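Local coordinates for MexT protein (Pseudomonas aeruginosa, PDB 6L33) that probably activates transcription of the MexEF-OprN efflux pump genes as a LysR-type DNA-binding regulator, of which this chain is the regulatory domain, at residues Arg42-Tyr46 with Leu47-Asn51; Glu67-Ala70 with Asn71-Arg74; Ala194-Leu198 with Arg199-Ser203. All coordinates share one frame; numbering follows the deposited sequence.

Interaction 1 of 3, residues Arg42-Tyr46 with Leu47-Asn51; sequences RRANY and LLMPN. With SO4 (sulfate ion), chain E.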
# COMPACT_ATOMS: atom_id res chain seq x y z
N ARG B 42 10.38 2.44 -0.94
CA ARG B 42 9.81 1.66 0.14
C ARG B 42 8.62 2.41 0.75
O ARG B 42 8.59 3.64 0.76
CB ARG B 42 10.85 1.37 1.23
CG ARG B 42 12.15 0.78 0.71
CD ARG B 42 11.93 -0.58 0.05
NE ARG B 42 11.14 -1.47 0.90
CZ ARG B 42 11.62 -2.16 1.93
NH1 ARG B 42 12.90 -2.07 2.25
NH2 ARG B 42 10.81 -2.93 2.64
N ARG B 43 7.65 1.65 1.24
CA ARG B 43 6.50 2.24 1.91
C ARG B 43 6.91 2.81 3.26
O ARG B 43 7.62 2.16 4.03
CB ARG B 43 5.39 1.20 2.09
CG ARG B 43 4.26 1.62 3.02
CD ARG B 43 3.43 2.75 2.42
NE ARG B 43 2.90 2.42 1.10
CZ ARG B 43 1.81 1.69 0.90
NH1 ARG B 43 1.12 1.22 1.93
NH2 ARG B 43 1.40 1.44 -0.34
N ALA B 44 6.46 4.03 3.56
CA ALA B 44 6.83 4.72 4.79
C ALA B 44 5.60 5.29 5.47
O ALA B 44 4.66 5.74 4.81
CB ALA B 44 7.84 5.85 4.52
N ASN B 45 5.61 5.25 6.80
CA ASN B 45 4.61 5.91 7.63
C ASN B 45 5.31 6.39 8.89
O ASN B 45 6.49 6.10 9.12
CB ASN B 45 3.43 4.97 7.94
CG ASN B 45 3.86 3.71 8.67
OD1 ASN B 45 4.19 3.74 9.85
ND2 ASN B 45 3.82 2.58 7.96
N TYR B 46 4.58 7.14 9.72
CA TYR B 46 5.25 7.76 10.87
C TYR B 46 5.72 6.74 11.90
O TYR B 46 6.55 7.09 12.75
CB TYR B 46 4.36 8.82 11.52
CG TYR B 46 3.11 8.30 12.20
CD1 TYR B 46 3.16 7.77 13.49
CD2 TYR B 46 1.88 8.38 11.58
CE1 TYR B 46 2.02 7.31 14.12
CE2 TYR B 46 0.73 7.92 12.20
CZ TYR B 46 0.81 7.39 13.47
OH TYR B 46 -0.33 6.93 14.09
N LEU B 47 5.24 5.50 11.85
CA LEU B 47 5.75 4.46 12.74
C LEU B 47 6.99 3.78 12.19
O LEU B 47 7.95 3.53 12.93
CB LEU B 47 4.67 3.41 13.02
CG LEU B 47 3.49 3.82 13.92
CD1 LEU B 47 2.60 2.62 14.19
CD2 LEU B 47 3.99 4.43 15.22
N LEU B 48 7.00 3.46 10.89
CA LEU B 48 8.14 2.79 10.28
C LEU B 48 9.29 3.74 9.98
O LEU B 48 10.41 3.28 9.73
CB LEU B 48 7.71 2.12 8.97
CG LEU B 48 6.84 0.87 9.03
CD1 LEU B 48 6.65 0.30 7.62
CD2 LEU B 48 7.44 -0.18 9.95
N MSE B 49 9.04 5.05 10.00
CA MSE B 49 10.02 6.03 9.54
C MSE B 49 11.37 5.98 10.28
O MSE B 49 12.42 5.95 9.62
CB MSE B 49 9.42 7.44 9.61
CG MSE B 49 10.22 8.48 8.89
SE MSE B 49 10.44 8.08 7.00
CE MSE B 49 11.83 9.39 6.63
N PRO B 50 11.38 5.98 11.62
CA PRO B 50 12.67 5.83 12.31
C PRO B 50 13.35 4.50 12.03
O PRO B 50 14.58 4.45 11.95
CB PRO B 50 12.31 6.00 13.79
CG PRO B 50 10.85 5.79 13.87
CD PRO B 50 10.29 6.24 12.57
N ASN B 51 12.57 3.42 11.88
CA ASN B 51 13.15 2.12 11.55
C ASN B 51 13.82 2.14 10.18
O ASN B 51 14.92 1.60 10.01
CB ASN B 51 12.07 1.04 11.58
CG ASN B 51 11.29 1.02 12.88
OD1 ASN B 51 10.59 1.97 13.22
ND2 ASN B 51 11.40 -0.09 13.61
S SO4 E . 7.46 -2.39 1.03
O1 SO4 E . 8.24 -3.43 1.69
O2 SO4 E . 6.23 -2.14 1.77
O3 SO4 E . 8.26 -1.16 0.98
O4 SO4 E . 7.13 -2.80 -0.33
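N45 closes the turn between strand 38-43 and helix 49-55 by turning its side-chain amide forward onto the backbone of L47 and L48. CG sits between the backbone N and the carbonyl carbon (chi1 59°), which swings OD1 round to these amides. N45 OD1 takes the L47 N-H at 2.9 Å, with that donor close to the carbonyl plane; this is an Asx turn. It adds the straighter L48 N-H bond, N45 OD1 to L48 N 3.0 Å, N-H···O angle 156°, from above that plane. Asparagine suits the place because its short side chain carries a carbonyl just far enough to collect both N-H groups. The backbone adds a weaker bond from M49 N to N45 O, 2.9 Å long but bent to 125°.

This double grip is the tight part, and N45, A44 and M49 are buried with it; the selenium of M49, a selenomethionine, rests against the small CB of A44. At the border the buried amide meets an exposed leucine, N45 ND2 lying 3.6 Å from L48 CG. L47 and L48 form the solvent side. L47 runs beside the partly exposed Y46 ring, which F179 and F109 back.

At the strand end, R42 bends at chi2 and chi3 so that its guanidinium turns an edge to a sulfate ion, giving R42 NE to O3 at 2.9 Å and R42 NH2 to O1 at 2.8 Å. R43 N donates to the same O3, while its guanidinium bonds Q136 of the second subunit, whose own R43 also grips the sulfate.

One side-chain oxygen thus satisfies L47 N and L48 N, whereas buried N45 N has no partner in the model; the sulfate, probably from the crystallisation liquor, should offset positive charge gathered where the two subunits meet.

Interaction 2 of 3, residues Glu67-Ala70 with Asn71-Arg74; sequences ELPA and NAKR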
# COMPACT_ATOMS: atom_id res chain seq x y z
N GLU B 67 8.12 11.35 15.63
CA GLU B 67 9.47 11.47 16.15
C GLU B 67 10.46 10.77 15.22
O GLU B 67 10.12 9.80 14.54
CB GLU B 67 9.58 10.87 17.56
CG GLU B 67 8.43 11.24 18.48
CD GLU B 67 8.62 12.60 19.13
OE1 GLU B 67 7.71 13.05 19.85
OE2 GLU B 67 9.68 13.23 18.91
N LEU B 68 11.68 11.28 15.20
CA LEU B 68 12.76 10.77 14.38
C LEU B 68 13.99 10.53 15.25
O LEU B 68 14.13 11.13 16.32
CB LEU B 68 13.11 11.76 13.25
CG LEU B 68 12.00 12.02 12.23
CD1 LEU B 68 12.35 13.21 11.36
CD2 LEU B 68 11.74 10.78 11.38
N PRO B 69 14.89 9.64 14.83
CA PRO B 69 16.12 9.42 15.60
C PRO B 69 16.94 10.70 15.72
O PRO B 69 16.85 11.61 14.89
CB PRO B 69 16.86 8.35 14.79
CG PRO B 69 15.79 7.65 14.03
CD PRO B 69 14.77 8.70 13.70
N ALA B 70 17.75 10.75 16.78
CA ALA B 70 18.58 11.93 17.02
C ALA B 70 19.56 12.17 15.88
O ALA B 70 19.89 13.32 15.58
CB ALA B 70 19.33 11.79 18.35
N ASN B 71 20.04 11.10 15.25
CA ASN B 71 20.96 11.19 14.12
C ASN B 71 20.22 11.35 12.80
O ASN B 71 20.51 10.68 11.81
CB ASN B 71 21.86 9.96 14.10
CG ASN B 71 23.08 10.13 13.21
OD1 ASN B 71 23.27 11.17 12.59
ND2 ASN B 71 23.92 9.10 13.15
N ALA B 72 19.23 12.25 12.77
CA ALA B 72 18.41 12.44 11.58
C ALA B 72 18.07 13.91 11.42
O ALA B 72 17.68 14.57 12.38
CB ALA B 72 17.12 11.60 11.66
N LYS B 73 18.21 14.41 10.19
CA LYS B 73 17.79 15.75 9.83
C LYS B 73 16.41 15.69 9.18
O LYS B 73 16.04 14.68 8.57
CB LYS B 73 18.79 16.41 8.88
CG LYS B 73 20.07 16.90 9.55
CD LYS B 73 19.97 18.37 9.94
CE LYS B 73 21.24 19.13 9.58
NZ LYS B 73 22.38 18.80 10.48
N ARG B 74 15.65 16.77 9.31
CA ARG B 74 14.30 16.79 8.78
C ARG B 74 13.96 18.18 8.28
O ARG B 74 14.54 19.18 8.70
CB ARG B 74 13.28 16.33 9.84
CG ARG B 74 12.55 17.46 10.55
CD ARG B 74 11.99 16.99 11.89
NE ARG B 74 10.69 16.34 11.75
CZ ARG B 74 10.05 15.72 12.74
NH1 ARG B 74 10.59 15.67 13.95
NH2 ARG B 74 8.87 15.16 12.52
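L68 reaches across the loop and sets its CD1 methyl over one face of the R74 guanidinium, the two side chains meeting at a slant. Its CB is directed toward 71-74, and CG lies anti to the carbonyl carbon (chi1 -63°). The methyl stands 3.5 Å above the guanidinium plane, displaced toward its rim, and L68 CD1 also lies 3.6 Å from CB of R74. Leucine is a good partner here: CD1 alone touches both the hydrocarbon stem and the flat, weakly hydrated face of the charged group, and the other methyl is turned to M49. NH2 of R74 is hydrogen-bonded to T65 OG1 and D66 O and salt-bridged to E180, which probably limits the rotation of the head.

Nearer the bend, the small methyl of A72 points inward, its CB 3.2 Å from P69 O and 4.3 Å from CB of L68. N71 is the centre of an inverse gamma turn, closed by a weak bond from A72 N to A70 O at 3.1 Å.

The turn leads into strand 72-78, an outermost strand of its sheet within this chain, antiparallel to strand 181-186; L68 packs on A184 of that neighbour, and P69 rests against P50 of helix 49-55.

Interaction 3 of 3, residues Ala194-Leu198 with Arg199-Ser203; sequences AERWL and RSRIS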
# COMPACT_ATOMS: atom_id res chain seq x y z
N ALA B 194 25.86 12.87 -3.64
CA ALA B 194 24.85 12.09 -4.34
C ALA B 194 23.51 12.15 -3.61
O ALA B 194 22.45 12.21 -4.24
CB ALA B 194 25.31 10.64 -4.50
N GLU B 195 23.54 12.15 -2.28
CA GLU B 195 22.31 12.24 -1.51
C GLU B 195 21.77 13.67 -1.49
O GLU B 195 20.55 13.87 -1.61
CB GLU B 195 22.53 11.73 -0.09
CG GLU B 195 22.82 10.24 -0.03
CD GLU B 195 21.69 9.40 -0.60
OE1 GLU B 195 21.98 8.36 -1.21
OE2 GLU B 195 20.52 9.80 -0.42
N ARG B 196 22.65 14.66 -1.34
CA ARG B 196 22.22 16.05 -1.50
C ARG B 196 21.55 16.26 -2.85
O ARG B 196 20.55 16.98 -2.96
CB ARG B 196 23.43 16.99 -1.35
CG ARG B 196 23.25 18.36 -2.02
CD ARG B 196 23.92 18.44 -3.39
NE ARG B 196 23.46 19.60 -4.15
CZ ARG B 196 23.64 19.75 -5.46
NH1 ARG B 196 24.26 18.82 -6.17
NH2 ARG B 196 23.18 20.84 -6.07
N TRP B 197 22.09 15.62 -3.89
CA TRP B 197 21.53 15.75 -5.22
C TRP B 197 20.13 15.14 -5.29
O TRP B 197 19.21 15.75 -5.84
CB TRP B 197 22.47 15.09 -6.23
CG TRP B 197 21.94 15.06 -7.62
CD1 TRP B 197 21.97 16.08 -8.53
CD2 TRP B 197 21.31 13.96 -8.27
NE1 TRP B 197 21.40 15.67 -9.71
CE2 TRP B 197 20.98 14.37 -9.57
CE3 TRP B 197 20.99 12.65 -7.88
CZ2 TRP B 197 20.35 13.54 -10.49
CZ3 TRP B 197 20.36 11.83 -8.78
CH2 TRP B 197 20.05 12.27 -10.07
N LEU B 198 19.97 13.93 -4.74
CA LEU B 198 18.65 13.29 -4.76
C LEU B 198 17.63 14.12 -3.98
O LEU B 198 16.51 14.34 -4.45
CB LEU B 198 18.75 11.88 -4.18
CG LEU B 198 17.42 11.16 -3.94
CD1 LEU B 198 16.63 11.05 -5.23
CD2 LEU B 198 17.66 9.79 -3.32
N ARG B 199 18.02 14.59 -2.79
CA ARG B 199 17.09 15.37 -1.97
C ARG B 199 16.72 16.68 -2.65
O ARG B 199 15.55 17.10 -2.61
CB ARG B 199 17.70 15.62 -0.59
CG ARG B 199 17.99 14.35 0.20
CD ARG B 199 18.20 14.64 1.67
NE ARG B 199 19.25 15.64 1.88
CZ ARG B 199 20.53 15.34 2.11
NH1 ARG B 199 20.92 14.07 2.14
NH2 ARG B 199 21.41 16.31 2.29
N SER B 200 17.69 17.35 -3.27
CA SER B 200 17.37 18.57 -4.01
C SER B 200 16.45 18.27 -5.19
O SER B 200 15.65 19.12 -5.58
CB SER B 200 18.64 19.26 -4.49
OG SER B 200 19.34 18.48 -5.44
N ARG B 201 16.53 17.06 -5.75
CA ARG B 201 15.64 16.69 -6.84
C ARG B 201 14.23 16.38 -6.33
O ARG B 201 13.25 16.70 -7.01
CB ARG B 201 16.20 15.50 -7.61
CG ARG B 201 16.97 15.88 -8.88
CD ARG B 201 18.09 16.87 -8.56
NE ARG B 201 18.73 17.41 -9.75
CZ ARG B 201 19.70 18.31 -9.73
NH1 ARG B 201 20.15 18.78 -8.57
NH2 ARG B 201 20.23 18.76 -10.86
N ILE B 202 14.11 15.77 -5.15
CA ILE B 202 12.79 15.57 -4.56
C ILE B 202 12.14 16.91 -4.23
O ILE B 202 10.95 17.11 -4.48
CB ILE B 202 12.89 14.68 -3.30
CG1 ILE B 202 13.53 13.34 -3.62
CG2 ILE B 202 11.50 14.47 -2.71
CD1 ILE B 202 12.55 12.27 -4.01
N SER B 203 12.92 17.84 -3.66
CA SER B 203 12.37 19.13 -3.27
C SER B 203 11.92 19.96 -4.46
O SER B 203 11.10 20.87 -4.29
CB SER B 203 13.41 19.91 -2.46
OG SER B 203 13.82 19.17 -1.32
O HOH W 1 19.86 11.54 2.02
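R199, S200 and I202 hold helix 193-203 together by the regular i to i+4 pattern: R199 N to E195 O at 2.9 Å and nearly straight (170°), S200 N to R196 O, and I202 N to L198 O. The R201 N to W197 O bond is more bent. S200 suits a partly exposed helix flank because its hydroxyl, tucked back over its own main chain (chi1 66°), reaches the preceding turn, S200 OG lying 2.8 Å from W197 O and 3.1 Å from R196 O; which carbonyl it serves is not settled. S200 OG also accepts from R201 NH1 at 3.2 Å, nearly in the guanidinium plane.

That bond helps hold the R201 guanidinium tilted against the NE1 side of the W197 indole. W197 NE1 lies over the centre of the guanidinium, 3.1 Å above its plane, with the two planes 34° apart, and CD of R201 makes a CH-pi contact over the five-membered ring. W197 NE1 and R201 NE are both donors and do not bond each other; the E33 carboxylate accepts from the indole with OE2 and pairs with R201 NE through OE1.

R199 lays its guanidinium face over the backbone of E195 and R196. A water accepts from R199 NH1 at 2.7 Å and donates to E195 OE2, which also bonds S59; Q189 O takes NH1 as well. L198 and I202 lie side by side in the apolar part, L198 CD1 4.2 Å from I202 CG1.

The helix packs on three elements, two of its residues bridging between them: W197 touches helix 18-33 and F10 of strand 9-14, and I202 touches helix 18-33 and M183 of strand 181-186. R201 joins them on helix 18-33, L198 on F10 and R199 on M183, where R199 adds a cation-pi contact with W185.

Overall arrangement
The three contacts follow one another along the chain, each closing before the next opens, and share one of the two sheet-bearing lobes of a periplasmic-binding-protein-like regulatory domain, as in other LysR-type regulators. Interactions 1 and 2, with centres about 12 Å apart, touch directly through the start of helix 49-55. They also reach the same mixed sheet, at strands 38-43 and 72-78, its outermost within this chain. Interaction 3, on the C-terminal helix 193-203, is separate, its centre about 19 Å from that of interaction 1 and 18 Å from that of interaction 2, yet it packs on strands 9-14 and 181-186 of this sheet. Interaction 1 alone reaches the second subunit.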